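Local coordinates for protein 2-dehydropantoate 2-reductase (Geobacter metallireducens, PDB 3HN2) that probably catalyses the NADPH-dependent reduction of 2-dehydropantoate (ketopantoate) to (R)-pantoate, a step of pantothenate biosynthesis, at residues Glu161-Ala164 / Met165-Ala169; Tyr255-Ser258 / Met259-Asp262. All coordinates share one frame; numbering follows the deposited sequence.

Contact 1. Residues Glu161-Ala164 / Met165-Ala169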
ATOM      1  N   GLU A 161      13.906  16.206  19.094  1.00 60.94           N
ATOM      2  CA  GLU A 161      13.481  15.710  20.413  1.00 58.76           C
ATOM      3  C   GLU A 161      12.076  15.121  20.370  1.00 52.52           C
ATOM      4  O   GLU A 161      11.806  14.123  21.034  1.00 53.60           O
ATOM      5  CB  GLU A 161      13.543  16.806  21.485  1.00 56.56           C
ATOM      6  CG  GLU A 161      14.919  17.006  22.125  1.00 72.14           C
ATOM      7  CD  GLU A 161      15.019  18.282  22.969  1.00 74.58           C
ATOM      8  OE1 GLU A 161      14.093  19.125  22.933  1.00 82.99           O
ATOM      9  OE2 GLU A 161      16.040  18.443  23.674  1.00 90.54           O
ATOM     10  N   LEU A 162      11.188  15.749  19.599  1.00 47.59           N
ATOM     11  CA  LEU A 162       9.838  15.224  19.382  1.00 52.72           C
ATOM     12  C   LEU A 162       9.850  13.963  18.511  1.00 49.96           C
ATOM     13  O   LEU A 162       9.132  13.003  18.796  1.00 53.45           O
ATOM     14  CB  LEU A 162       8.931  16.293  18.762  1.00 51.41           C
ATOM     15  CG  LEU A 162       8.432  17.425  19.663  1.00 54.31           C
ATOM     16  CD1 LEU A 162       7.644  18.443  18.850  1.00 46.92           C
ATOM     17  CD2 LEU A 162       7.584  16.890  20.809  1.00 43.94           C
ATOM     18  N   ALA A 163      10.671  13.981  17.461  1.00 46.18           N
ATOM     19  CA  ALA A 163      10.877  12.833  16.577  1.00 50.25           C
ATOM     20  C   ALA A 163      11.402  11.624  17.340  1.00 55.39           C
ATOM     21  O   ALA A 163      10.922  10.504  17.136  1.00 54.01           O
ATOM     22  CB  ALA A 163      11.829  13.194  15.449  1.00 49.14           C
ATOM     23  N   ALA A 164      12.379  11.869  18.218  1.00 55.33           N
ATOM     24  CA  ALA A 164      12.945  10.837  19.087  1.00 50.94           C
ATOM     25  C   ALA A 164      11.884  10.277  20.026  1.00 51.92           C
ATOM     26  O   ALA A 164      11.772   9.059  20.185  1.00 58.90           O
ATOM     27  CB  ALA A 164      14.121  11.391  19.882  1.00 44.12           C
ATOM     28  N   MET A 165      11.101  11.181  20.617  1.00 45.89           N
ATOM     29  CA  MET A 165      10.013  10.836  21.532  1.00 45.09           C
ATOM     30  C   MET A 165       8.981   9.895  20.893  1.00 41.07           C
ATOM     31  O   MET A 165       8.545   8.935  21.529  1.00 39.95           O
ATOM     32  CB  MET A 165       9.335  12.112  22.050  1.00 39.64           C
ATOM     33  CG  MET A 165       8.249  11.878  23.081  1.00 28.68           C
ATOM     34  SD  MET A 165       7.001  13.167  23.027  1.00 53.79           S
ATOM     35  CE  MET A 165       7.728  14.376  24.141  1.00 62.77           C
ATOM     36  N   PHE A 166       8.606  10.172  19.644  1.00 41.70           N
ATOM     37  CA  PHE A 166       7.699   9.284  18.901  1.00 51.79           C
ATOM     38  C   PHE A 166       8.321   7.939  18.542  1.00 46.83           C
ATOM     39  O   PHE A 166       7.674   6.911  18.694  1.00 47.47           O
ATOM     40  CB  PHE A 166       7.158   9.950  17.638  1.00 52.78           C
ATOM     41  CG  PHE A 166       5.988  10.856  17.882  1.00 54.08           C
ATOM     42  CD1 PHE A 166       4.744  10.331  18.215  1.00 43.17           C
ATOM     43  CD2 PHE A 166       6.126  12.232  17.763  1.00 41.69           C
ATOM     44  CE1 PHE A 166       3.655  11.163  18.436  1.00 51.10           C
ATOM     45  CE2 PHE A 166       5.044  13.072  17.979  1.00 59.62           C
ATOM     46  CZ  PHE A 166       3.804  12.537  18.314  1.00 53.89           C
ATOM     47  N   ARG A 167       9.569   7.959  18.070  1.00 50.53           N
ATOM     48  CA  ARG A 167      10.303   6.739  17.696  1.00 46.39           C
ATOM     49  C   ARG A 167      10.534   5.797  18.875  1.00 54.10           C
ATOM     50  O   ARG A 167      10.499   4.577  18.711  1.00 61.92           O
ATOM     51  CB  ARG A 167      11.631   7.075  17.013  1.00 41.21           C
ATOM     52  CG  ARG A 167      11.493   7.561  15.568  1.00 43.61           C
ATOM     53  CD  ARG A 167      12.845   7.655  14.857  1.00 43.57           C
ATOM     54  NE  ARG A 167      13.728   8.659  15.460  1.00 41.13           N
ATOM     55  CZ  ARG A 167      13.972   9.869  14.955  1.00 55.35           C
ATOM     56  NH1 ARG A 167      14.790  10.698  15.593  1.00 67.80           N
ATOM     57  NH2 ARG A 167      13.409  10.257  13.819  1.00 46.73           N
ATOM     58  N   GLN A 168      10.754   6.377  20.058  1.00 59.68           N
ATOM     59  CA  GLN A 168      10.823   5.637  21.324  1.00 58.32           C
ATOM     60  C   GLN A 168       9.517   4.914  21.647  1.00 55.97           C
ATOM     61  O   GLN A 168       9.524   3.854  22.278  1.00 55.56           O
ATOM     62  CB  GLN A 168      11.159   6.588  22.473  1.00 61.73           C
ATOM     63  CG  GLN A 168      12.640   6.900  22.628  1.00 80.98           C
ATOM     64  CD  GLN A 168      13.398   5.800  23.343  1.00 92.88           C
ATOM     65  OE1 GLN A 168      12.992   5.346  24.415  1.00100.67           O
ATOM     66  NE2 GLN A 168      14.509   5.368  22.756  1.00 91.08           N
ATOM     67  N   ALA A 169       8.405   5.500  21.208  1.00 54.18           N
ATOM     68  CA  ALA A 169       7.073   4.966  21.458  1.00 48.65           C
ATOM     69  C   ALA A 169       6.646   3.968  20.386  1.00 44.38           C
ATOM     70  O   ALA A 169       5.559   3.406  20.465  1.00 40.90           O
ATOM     71  CB  ALA A 169       6.065   6.104  21.565  1.00 47.09           C
TER
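The last two turns of helix 157-168, the crossover helix of a beta-alpha-beta unit in the Rossmann-type half of the protein, bring Ala163 against Arg167 and Leu162 against Met165. Arg167 turns back about its CG-CD bond (chi3 -64°) and lays its guanidinium over the preceding turn. The group covers the carbonyl of Ala163, whose O sits 3.7 Å above the guanidinium plane, over its centre. Arg167 NH2 lies 3.7 Å from Ala163 CB and hydrogen-bonds to the carbonyl of Cys173, which ties the helix to the strand that follows. Arg167 N donates to Ala163 O at 3.0 Å, and Gln168 N reaches Ala164 O at 2.9 Å, continuing the run of i to i+4 bonds. Met165 runs alongside Leu162, its CG anti to the backbone N (chi1 -176°), and its CE meets Leu162 CD2 at 4.2 Å. Phe166 turns the CD2 corner of its ring to Leu162 O at 3.3 Å, an oblique approach. Leu162 and Phe166 face the sheet and pack on Leu148 of strand 142-150; Phe166 also touches Ile146 and Cys173, and Ala163 rests on Thr175 of strand 173-175.

Contact 2. Residues Tyr255-Ser258 / Met259-Asp262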
ATOM      1  N   TYR A 255     -10.034  -0.422   1.106  1.00 52.46           N
ATOM      2  CA  TYR A 255      -9.916   0.559   2.192  1.00 50.25           C
ATOM      3  C   TYR A 255     -10.907   1.716   2.090  1.00 55.03           C
ATOM      4  O   TYR A 255     -11.020   2.366   1.051  1.00 63.40           O
ATOM      5  CB  TYR A 255      -8.483   1.089   2.284  1.00 49.72           C
ATOM      6  CG  TYR A 255      -8.296   2.201   3.292  1.00 53.52           C
ATOM      7  CD1 TYR A 255      -7.966   3.489   2.878  1.00 45.13           C
ATOM      8  CD2 TYR A 255      -8.452   1.967   4.661  1.00 42.76           C
ATOM      9  CE1 TYR A 255      -7.797   4.514   3.792  1.00 51.77           C
ATOM     10  CE2 TYR A 255      -8.288   2.991   5.587  1.00 50.17           C
ATOM     11  CZ  TYR A 255      -7.959   4.262   5.144  1.00 51.61           C
ATOM     12  OH  TYR A 255      -7.785   5.286   6.046  1.00 59.40           O
ATOM     13  N   LYS A 256     -11.616   1.976   3.183  1.00 54.26           N
ATOM     14  CA  LYS A 256     -12.598   3.050   3.221  1.00 51.76           C
ATOM     15  C   LYS A 256     -12.063   4.213   4.054  1.00 55.45           C
ATOM     16  O   LYS A 256     -11.989   4.109   5.281  1.00 63.39           O
ATOM     17  CB  LYS A 256     -13.947   2.546   3.761  1.00 54.45           C
ATOM     18  CG  LYS A 256     -14.481   1.295   3.044  1.00 45.41           C
ATOM     19  CD  LYS A 256     -15.982   1.367   2.781  1.00 45.10           C
ATOM     20  CE  LYS A 256     -16.809   0.563   3.765  1.00 60.31           C
ATOM     21  NZ  LYS A 256     -18.186   0.313   3.225  1.00 50.13           N
ATOM     22  N   PRO A 257     -11.688   5.324   3.386  1.00 51.27           N
ATOM     23  CA  PRO A 257     -11.076   6.513   3.987  1.00 48.38           C
ATOM     24  C   PRO A 257     -11.928   7.148   5.075  1.00 46.42           C
ATOM     25  O   PRO A 257     -13.122   6.871   5.166  1.00 43.38           O
ATOM     26  CB  PRO A 257     -10.964   7.484   2.806  1.00 46.58           C
ATOM     27  CG  PRO A 257     -10.944   6.630   1.620  1.00 47.19           C
ATOM     28  CD  PRO A 257     -11.856   5.489   1.934  1.00 52.20           C
ATOM     29  N   SER A 258     -11.303   8.013   5.873  1.00 53.04           N
ATOM     30  CA  SER A 258     -11.936   8.636   7.040  1.00 48.95           C
ATOM     31  C   SER A 258     -13.238   9.364   6.729  1.00 50.28           C
ATOM     32  O   SER A 258     -14.204   9.240   7.480  1.00 58.37           O
ATOM     33  CB  SER A 258     -10.956   9.584   7.731  1.00 53.95           C
ATOM     34  OG  SER A 258     -10.470  10.564   6.829  1.00 61.43           O
ATOM     35  N   MET A 259     -13.260  10.094   5.612  1.00 50.89           N
ATOM     36  CA  MET A 259     -14.426  10.876   5.189  1.00 51.91           C
ATOM     37  C   MET A 259     -15.635  10.028   4.808  1.00 53.24           C
ATOM     38  O   MET A 259     -16.775  10.425   5.066  1.00 57.34           O
ATOM     39  CB  MET A 259     -14.067  11.791   4.020  1.00 57.62           C
ATOM     40  CG  MET A 259     -13.691  13.212   4.407  1.00 63.68           C
ATOM     41  SD  MET A 259     -13.806  14.341   2.999  1.00 56.22           S
ATOM     42  CE  MET A 259     -15.519  14.158   2.605  1.00 37.21           C
ATOM     43  N   GLU A 260     -15.382   8.876   4.188  1.00 52.11           N
ATOM     44  CA  GLU A 260     -16.434   7.931   3.825  1.00 49.91           C
ATOM     45  C   GLU A 260     -17.064   7.317   5.079  1.00 53.26           C
ATOM     46  O   GLU A 260     -18.287   7.171   5.160  1.00 54.20           O
ATOM     47  CB  GLU A 260     -15.877   6.838   2.902  1.00 48.99           C
ATOM     48  CG  GLU A 260     -16.918   5.800   2.460  1.00 47.22           C
ATOM     49  CD  GLU A 260     -16.378   4.751   1.498  1.00 55.41           C
ATOM     50  OE1 GLU A 260     -15.157   4.731   1.225  1.00 46.28           O
ATOM     51  OE2 GLU A 260     -17.193   3.934   1.018  1.00 66.46           O
ATOM     52  N   ILE A 261     -16.218   6.976   6.050  1.00 56.81           N
ATOM     53  CA  ILE A 261     -16.650   6.432   7.341  1.00 60.37           C
ATOM     54  C   ILE A 261     -17.531   7.443   8.081  1.00 58.82           C
ATOM     55  O   ILE A 261     -18.583   7.085   8.613  1.00 58.76           O
ATOM     56  CB  ILE A 261     -15.430   6.002   8.222  1.00 61.72           C
ATOM     57  CG1 ILE A 261     -14.577   4.931   7.520  1.00 53.67           C
ATOM     58  CG2 ILE A 261     -15.875   5.527   9.615  1.00 65.97           C
ATOM     59  CD1 ILE A 261     -15.316   3.640   7.153  1.00 60.75           C
ATOM     60  N   ASP A 262     -17.105   8.704   8.074  1.00 59.24           N
ATOM     61  CA  ASP A 262     -17.873   9.800   8.664  1.00 65.96           C
ATOM     62  C   ASP A 262     -19.232  10.006   7.980  1.00 67.34           C
ATOM     63  O   ASP A 262     -20.223  10.324   8.642  1.00 71.95           O
ATOM     64  CB  ASP A 262     -17.061  11.098   8.627  1.00 66.89           C
ATOM     65  CG  ASP A 262     -15.858  11.074   9.558  1.00 79.07           C
ATOM     66  OD1 ASP A 262     -15.967  10.535  10.681  1.00 90.54           O
ATOM     67  OD2 ASP A 262     -14.799  11.613   9.170  1.00 85.87           O
TER
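Lys256 and Glu260 meet through the lysine's aliphatic chain, the two side chains running across one another at a slant. Glu260 OE2 approaches Lys256 CD at 3.3 Å, while Glu260 OE1 lies near Lys256 CB and 3.5 Å from Pro257 CD, so the carboxylate rests on methylene groups of both residues. The glutamate arrives there fully stretched, with CG anti to its backbone N (chi1 -180°) and CD continuing the line (chi2 178°). The ammonium group stops short of it: Lys256 NZ is 4.4 Å from Glu260 OE2, beyond a salt bridge, and pairs with Glu264 one turn further along. Ile261 closes on the same lysine from another direction, its CD1 at 3.8 Å from Lys256 CB and its CG1 close to the carbonyl oxygens of Lys256 and Pro257. Lys256 lies in the loop leading into helix 258-264 of the C-terminal domain, with Pro257 at the N-cap; Glu260 and Ile261 lie in the first turn. The carbonyl of Pro257 starts the helical bonding: Ile261 N donates to Pro257 O at 3.2 Å in a nearly straight bond (164°), and Glu260 N adds a weak, strongly bent one. In the next bond Asp262 N reaches Ser258 O at 3.0 Å. Asp262 OD2 comes just as near that oxygen, although both are acceptors; the carboxylate is held through OD1 by a salt bridge to Arg267, and OD2 has Lys78 as a long, weak ion partner. Ser258 OG makes a weak hydrogen bond to Asn194 of helix 179-200, against which Pro257 and Met259 also pack. Pro257 and Glu260 touch Cys197 of that helix too, and Met259 also touches Ile271 and Phe275 of helix 271-284.

Overall arrangement
Contact 1 and contact 2 lie on opposite sides of the chain's centre, with centres 28 Å apart and nearest atoms about 18 Å apart, so neither touches the other. They follow in series along the chain: 161-169 belongs to the Rossmann-type half, which in this family binds NADP(H), and 255-262 to the largely helical C-terminal half characteristic of ketopantoate reductases. One packs a helix on a beta-sheet, the other sets the start of a short helix among other helices. In this family the cofactor and substrate bind in the cleft between the two halves. The long, weak approach of Asp262 to Lys78 is one point where contact 2 nears the N-terminal half.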